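Local coordinates for protein alternansucrase (Leuconostoc mesenteroides, PDB 6HVG) that belongs to glycoside hydrolase family 70, enzymes built round a TIM-barrel domain, and carries cell-wall-binding-type repeats together with a bound calcium ion, at residues K371-Y376 with M1359-E1364; S1299-Y1304 with G1330-S1335. All coordinates share one frame; numbering follows the deposited sequence.

Contact 1: K371-Y376 with M1359-E1364; sequences KTAIEY and MPNGVE
The edge of the Tyr376 ring meets the backbone carbonyl of Asn1361, with Asn1361 O close to the ring plane and 3.6 Å from Tyr376 CD1. The ring also stacks with Phe378, and the Tyr376 and Asn1361 side chains slide past each other in opposite directions. The amide donates from Asn1361 ND2 to Glu375 O (3.0 Å, N-H...O angle 172°). This acceptor sits in the amide plane, whereas the donor is tilted 33° out of the carbonyl plane of Glu375. Asn1361 chi1 (60°) puts CG between the backbone N and the carbonyl carbon, which turns the amide to the 371-376 loop. At its other end, Asn1361 OD1 takes a weak bond from Val1363 N, and the two bonds set which way round the buried amide lies. Behind this grip is a type I beta turn, Met1359 to Gly1362, in the loop between strands 1354-1357 and 1368-1371, facing the loop between strands 370-371 and 383-384. Ala373 O rests against the proline ring, nearest to Pro1360 CB at 3.4 Å, while Pro1360 CD lies 3.9 Å from Ala373 CB. Ile374 crosses the proline, its CD1 4.1 Å from Pro1360 CB, and Phe360 of strand 360-363 packs against both Ala373 and Pro1360.

Contact 2: S1299-Y1304 with G1330-S1335; sequences SGVKYY and GYMVRS
Val1301 and Met1332 join two backbones that run 109° apart, and the direct hydrogen bond between them is Met1332 N to Val1301 O (2.9 Å). The same oxygen receives a CA-H...O contact from Tyr1331, whose CA is 3.4 Å from Val1301 O, so one carbonyl meets two successive residues of the crossing chain. A water widens the join: it accepts from Val1301 N and from Arg1334 NE, and donates to Met1332 O. The side chain of Arg1334 brings NE to this water and Arg1334 NH2 to 4.0 Å from Gly1300 CA.

Tyr1331 lies alongside Lys1302, both pointing the same way, with Tyr1331 CE1 3.7 Å from Lys1302 CG. With chi1 at -76° the tyrosine sets CG beside its own backbone N, and the ring reaches along the Gly1300 backbone until its OH comes within 3.5 Å of Ser1299 CB. Strand 1301-1304 pairs antiparallel with strand 1294-1296 in a beta hairpin, and the contact ties this hairpin to the loop between strands 1323-1326 and 1342-1345, in a region of cell-wall-binding-type repeats. Asp1297, in the hairpin's turn, accepts from Tyr1331 OH through OD2 and from Gly1300 N through OD1, holding both the ring and the turn in place.

On the apolar side Met1332 runs side by side with Val1301. Its CG stands anti to the backbone N (chi1 177°), and the thioether then bends, carrying Met1332 CE to 3.8 Å from Val1301 CG1. Phe1294, Tyr1324 and Phe1326 also touch this methionine, which links it to strands 1294-1296 and 1323-1326.

In the fold
Contacts 1 and 2 lie about 12 Å apart between centres, on the same side of the chain's centre and each about 47 Å from it. Along the chain the order is 371-376, 1299-1304, 1330-1335, 1359-1364, so contact 2 is nested within the loop that contact 1 closes. That loop spans 982 residues and includes the stretch assigned to glycoside hydrolase family 70; contact 1 therefore brings together parts of the chain that are 983 residues apart in sequence. The two sites touch directly: Met1359 O and Ser1335 N, 3.1 Å apart, probably share a hydrogen bond, and Tyr376 OH packs against Val1301 CG2. Contact 1 joins distant parts of the chain and contact 2 near ones, both far from the chain's centre.

Contact 1: K371-Y376 with M1359-E1364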
loop_
_atom_site.group_PDB
_atom_site.type_symbol
_atom_site.label_atom_id
_atom_site.label_comp_id
_atom_site.label_asym_id
_atom_site.label_seq_id
_atom_site.Cartn_x
_atom_site.Cartn_y
_atom_site.Cartn_z
ATOM N N LYS A 371 -19.159 29.544 -34.596
ATOM C CA LYS A 371 -19.119 30.902 -34.086
ATOM C C LYS A 371 -17.845 31.554 -34.618
ATOM O O LYS A 371 -16.811 30.914 -34.775
ATOM C CB LYS A 371 -19.049 30.912 -32.560
ATOM C CG LYS A 371 -19.931 29.892 -31.838
ATOM C CD LYS A 371 -19.414 29.615 -30.425
ATOM C CE LYS A 371 -20.094 28.405 -29.798
ATOM N NZ LYS A 371 -21.411 28.749 -29.185
ATOM N N THR A 372 -17.898 32.854 -34.835
ATOM C CA THR A 372 -16.741 33.590 -35.336
ATOM C C THR A 372 -15.657 33.829 -34.274
ATOM O O THR A 372 -14.529 34.163 -34.616
ATOM C CB THR A 372 -17.209 34.896 -36.002
ATOM O OG1 THR A 372 -16.102 35.499 -36.675
ATOM C CG2 THR A 372 -17.823 35.856 -35.003
ATOM N N ALA A 373 -16.005 33.631 -32.996
ATOM C CA ALA A 373 -15.094 33.802 -31.848
ATOM C C ALA A 373 -14.443 35.172 -31.817
ATOM O O ALA A 373 -13.291 35.321 -31.411
ATOM C CB ALA A 373 -14.036 32.735 -31.825
ATOM N N ILE A 374 -15.219 36.165 -32.256
ATOM C CA ILE A 374 -14.872 37.572 -32.222
ATOM C C ILE A 374 -15.431 38.205 -30.938
ATOM O O ILE A 374 -14.793 39.062 -30.329
ATOM C CB ILE A 374 -15.482 38.272 -33.456
ATOM C CG1 ILE A 374 -14.862 37.732 -34.749
ATOM C CG2 ILE A 374 -15.335 39.782 -33.385
ATOM C CD1 ILE A 374 -13.358 37.765 -34.805
ATOM N N GLU A 375 -16.621 37.770 -30.542
ATOM C CA GLU A 375 -17.243 38.242 -29.328
ATOM C C GLU A 375 -16.561 37.717 -28.083
ATOM O O GLU A 375 -16.366 36.507 -27.940
ATOM C CB GLU A 375 -18.709 37.826 -29.273
ATOM C CG GLU A 375 -19.531 38.515 -30.354
ATOM C CD GLU A 375 -21.022 38.311 -30.186
ATOM O OE1 GLU A 375 -21.443 38.044 -29.035
ATOM O OE2 GLU A 375 -21.757 38.422 -31.203
ATOM N N TYR A 376 -16.212 38.622 -27.176
ATOM C CA TYR A 376 -15.630 38.213 -25.913
ATOM C C TYR A 376 -16.655 37.429 -25.107
ATOM O O TYR A 376 -17.788 37.800 -25.050
ATOM C CB TYR A 376 -15.116 39.406 -25.140
ATOM C CG TYR A 376 -13.895 40.045 -25.781
ATOM C CD1 TYR A 376 -12.739 39.299 -26.048
ATOM C CD2 TYR A 376 -13.878 41.405 -26.103
ATOM C CE1 TYR A 376 -11.617 39.899 -26.618
ATOM C CE2 TYR A 376 -12.773 41.997 -26.689
ATOM C CZ TYR A 376 -11.633 41.250 -26.932
ATOM O OH TYR A 376 -10.520 41.839 -27.499
ATOM N N MET A 1359 -8.009 31.689 -29.249
ATOM C CA MET A 1359 -8.889 32.126 -30.320
ATOM C C MET A 1359 -8.835 33.646 -30.462
ATOM O O MET A 1359 -8.105 34.310 -29.739
ATOM C CB MET A 1359 -10.294 31.598 -30.061
ATOM C CG MET A 1359 -10.322 30.074 -29.905
ATOM S SD MET A 1359 -11.978 29.422 -30.157
ATOM C CE MET A 1359 -12.278 28.367 -28.762
ATOM N N PRO A 1360 -9.544 34.221 -31.429
ATOM C CA PRO A 1360 -9.432 35.676 -31.579
ATOM C C PRO A 1360 -9.960 36.433 -30.348
ATOM O O PRO A 1360 -9.522 37.547 -30.097
ATOM C CB PRO A 1360 -10.293 35.976 -32.797
ATOM C CG PRO A 1360 -10.435 34.690 -33.527
ATOM C CD PRO A 1360 -10.346 33.609 -32.497
ATOM N N ASN A 1361 -10.886 35.818 -29.606
ATOM C CA ASN A 1361 -11.376 36.375 -28.360
ATOM C C ASN A 1361 -10.599 35.878 -27.148
ATOM O O ASN A 1361 -10.996 36.113 -26.005
ATOM C CB ASN A 1361 -12.870 36.084 -28.173
ATOM C CG ASN A 1361 -13.167 34.614 -28.148
ATOM O OD1 ASN A 1361 -12.261 33.787 -28.168
ATOM N ND2 ASN A 1361 -14.434 34.276 -28.135
ATOM N N GLY A 1362 -9.489 35.168 -27.387
ATOM C CA GLY A 1362 -8.524 34.806 -26.320
ATOM C C GLY A 1362 -8.845 33.547 -25.555
ATOM O O GLY A 1362 -8.086 33.163 -24.669
ATOM N N VAL A 1363 -9.946 32.894 -25.920
ATOM C CA VAL A 1363 -10.361 31.651 -25.300
ATOM C C VAL A 1363 -9.364 30.560 -25.688
ATOM O O VAL A 1363 -8.982 30.411 -26.858
ATOM C CB VAL A 1363 -11.761 31.222 -25.796
ATOM C CG1 VAL A 1363 -12.141 29.861 -25.240
ATOM C CG2 VAL A 1363 -12.816 32.238 -25.395
ATOM N N GLU A 1364 -8.951 29.786 -24.701
ATOM C CA GLU A 1364 -8.040 28.659 -24.918
ATOM C C GLU A 1364 -8.844 27.436 -25.366
ATOM O O GLU A 1364 -9.904 27.128 -24.791
ATOM C CB GLU A 1364 -7.200 28.453 -23.638
ATOM C CG GLU A 1364 -6.832 27.058 -23.198
ATOM C CD GLU A 1364 -5.999 27.076 -21.915
ATOM O OE1 GLU A 1364 -5.302 28.079 -21.656
ATOM O OE2 GLU A 1364 -6.018 26.078 -21.156
#

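Contact 2: S1299-Y1304 with G1330-S1335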
loop_
_atom_site.group_PDB
_atom_site.type_symbol
_atom_site.label_atom_id
_atom_site.label_comp_id
_atom_site.label_asym_id
_atom_site.label_seq_id
_atom_site.Cartn_x
_atom_site.Cartn_y
_atom_site.Cartn_z
ATOM N N SER A 1299 -4.576 48.666 -26.919
ATOM C CA SER A 1299 -3.601 47.575 -27.103
ATOM C C SER A 1299 -4.193 46.161 -26.962
ATOM O O SER A 1299 -3.819 45.268 -27.716
ATOM C CB SER A 1299 -2.428 47.751 -26.134
ATOM O OG SER A 1299 -1.748 48.971 -26.412
ATOM N N GLY A 1300 -5.103 45.957 -26.014
ATOM C CA GLY A 1300 -5.667 44.639 -25.803
ATOM C C GLY A 1300 -6.501 44.521 -24.542
ATOM O O GLY A 1300 -6.896 45.529 -23.955
ATOM N N VAL A 1301 -6.755 43.290 -24.098
ATOM C CA VAL A 1301 -7.586 43.049 -22.911
ATOM C C VAL A 1301 -6.745 42.796 -21.672
ATOM O O VAL A 1301 -5.742 42.103 -21.730
ATOM C CB VAL A 1301 -8.526 41.879 -23.137
ATOM C CG1 VAL A 1301 -9.528 41.764 -22.010
ATOM C CG2 VAL A 1301 -9.262 42.056 -24.448
ATOM N N LYS A 1302 -7.141 43.405 -20.568
ATOM C CA LYS A 1302 -6.478 43.240 -19.281
ATOM C C LYS A 1302 -7.457 42.610 -18.303
ATOM O O LYS A 1302 -8.671 42.650 -18.532
ATOM C CB LYS A 1302 -6.027 44.598 -18.755
ATOM C CG LYS A 1302 -5.071 45.321 -19.696
ATOM C CD LYS A 1302 -4.509 46.596 -19.107
ATOM C CE LYS A 1302 -5.593 47.646 -18.934
ATOM N NZ LYS A 1302 -4.959 48.819 -18.301
ATOM N N TYR A 1303 -6.945 42.053 -17.207
ATOM C CA TYR A 1303 -7.808 41.502 -16.164
ATOM C C TYR A 1303 -7.291 41.836 -14.788
ATOM O O TYR A 1303 -6.092 41.832 -14.574
ATOM C CB TYR A 1303 -7.932 39.985 -16.298
ATOM C CG TYR A 1303 -8.682 39.345 -15.147
ATOM C CD1 TYR A 1303 -10.068 39.276 -15.137
ATOM C CD2 TYR A 1303 -8.000 38.813 -14.076
ATOM C CE1 TYR A 1303 -10.747 38.713 -14.062
ATOM C CE2 TYR A 1303 -8.660 38.238 -13.023
ATOM C CZ TYR A 1303 -10.022 38.187 -13.007
ATOM O OH TYR A 1303 -10.645 37.571 -11.951
ATOM N N TYR A 1304 -8.202 42.148 -13.872
ATOM C CA TYR A 1304 -7.844 42.431 -12.496
ATOM C C TYR A 1304 -8.563 41.433 -11.580
ATOM O O TYR A 1304 -9.772 41.227 -11.704
ATOM C CB TYR A 1304 -8.231 43.871 -12.135
ATOM C CG TYR A 1304 -7.311 44.899 -12.717
ATOM C CD1 TYR A 1304 -7.401 45.285 -14.058
ATOM C CD2 TYR A 1304 -6.348 45.498 -11.931
ATOM C CE1 TYR A 1304 -6.539 46.233 -14.590
ATOM C CE2 TYR A 1304 -5.490 46.449 -12.450
ATOM C CZ TYR A 1304 -5.587 46.809 -13.765
ATOM O OH TYR A 1304 -4.698 47.734 -14.224
ATOM N N GLY A 1330 0.862 42.156 -19.488
ATOM C CA GLY A 1330 -0.425 42.248 -18.814
ATOM C C GLY A 1330 -1.596 42.153 -19.769
ATOM O O GLY A 1330 -2.709 42.546 -19.420
ATOM N N TYR A 1331 -1.358 41.612 -20.964
ATOM C CA TYR A 1331 -2.368 41.570 -22.013
ATOM C C TYR A 1331 -2.730 40.146 -22.392
ATOM O O TYR A 1331 -1.861 39.318 -22.588
ATOM C CB TYR A 1331 -1.887 42.337 -23.266
ATOM C CG TYR A 1331 -1.955 43.842 -23.114
ATOM C CD1 TYR A 1331 -3.173 44.488 -23.042
ATOM C CD2 TYR A 1331 -0.799 44.617 -23.008
ATOM C CE1 TYR A 1331 -3.246 45.855 -22.897
ATOM C CE2 TYR A 1331 -0.868 45.987 -22.846
ATOM C CZ TYR A 1331 -2.090 46.592 -22.792
ATOM O OH TYR A 1331 -2.179 47.954 -22.640
ATOM N N MET A 1332 -4.019 39.884 -22.488
ATOM C CA MET A 1332 -4.543 38.621 -22.966
ATOM C C MET A 1332 -3.956 38.300 -24.324
ATOM O O MET A 1332 -3.825 39.179 -25.171
ATOM C CB MET A 1332 -6.071 38.736 -23.069
ATOM C CG MET A 1332 -6.790 37.538 -23.613
ATOM S SD MET A 1332 -8.550 37.836 -23.845
ATOM C CE MET A 1332 -9.073 37.989 -22.147
ATOM N N VAL A 1333 -3.600 37.042 -24.532
ATOM C CA VAL A 1333 -3.090 36.584 -25.825
ATOM C C VAL A 1333 -4.272 36.182 -26.677
ATOM O O VAL A 1333 -5.160 35.461 -26.205
ATOM C CB VAL A 1333 -2.136 35.372 -25.657
ATOM C CG1 VAL A 1333 -1.867 34.668 -26.979
ATOM C CG2 VAL A 1333 -0.830 35.822 -24.990
ATOM N N ARG A 1334 -4.278 36.637 -27.927
ATOM C CA ARG A 1334 -5.392 36.410 -28.841
ATOM C C ARG A 1334 -4.868 36.229 -30.251
ATOM O O ARG A 1334 -3.927 36.890 -30.638
ATOM C CB ARG A 1334 -6.329 37.632 -28.821
ATOM C CG ARG A 1334 -6.849 38.039 -27.439
ATOM C CD ARG A 1334 -7.797 39.229 -27.498
ATOM N NE ARG A 1334 -7.067 40.441 -27.835
ATOM C CZ ARG A 1334 -7.402 41.307 -28.780
ATOM N NH1 ARG A 1334 -8.506 41.152 -29.503
ATOM N NH2 ARG A 1334 -6.613 42.346 -28.988
ATOM N N SER A 1335 -5.504 35.383 -31.042
ATOM C CA SER A 1335 -5.045 35.161 -32.410
ATOM C C SER A 1335 -5.478 36.298 -33.314
ATOM O O SER A 1335 -6.595 36.816 -33.214
ATOM C CB SER A 1335 -5.539 33.812 -32.950
ATOM O OG SER A 1335 -6.950 33.783 -33.120
HETATM O O HOH W 1 -5.273 41.562 -25.844
HETATM O O HOH W 2 -3.861 42.052 -17.113
#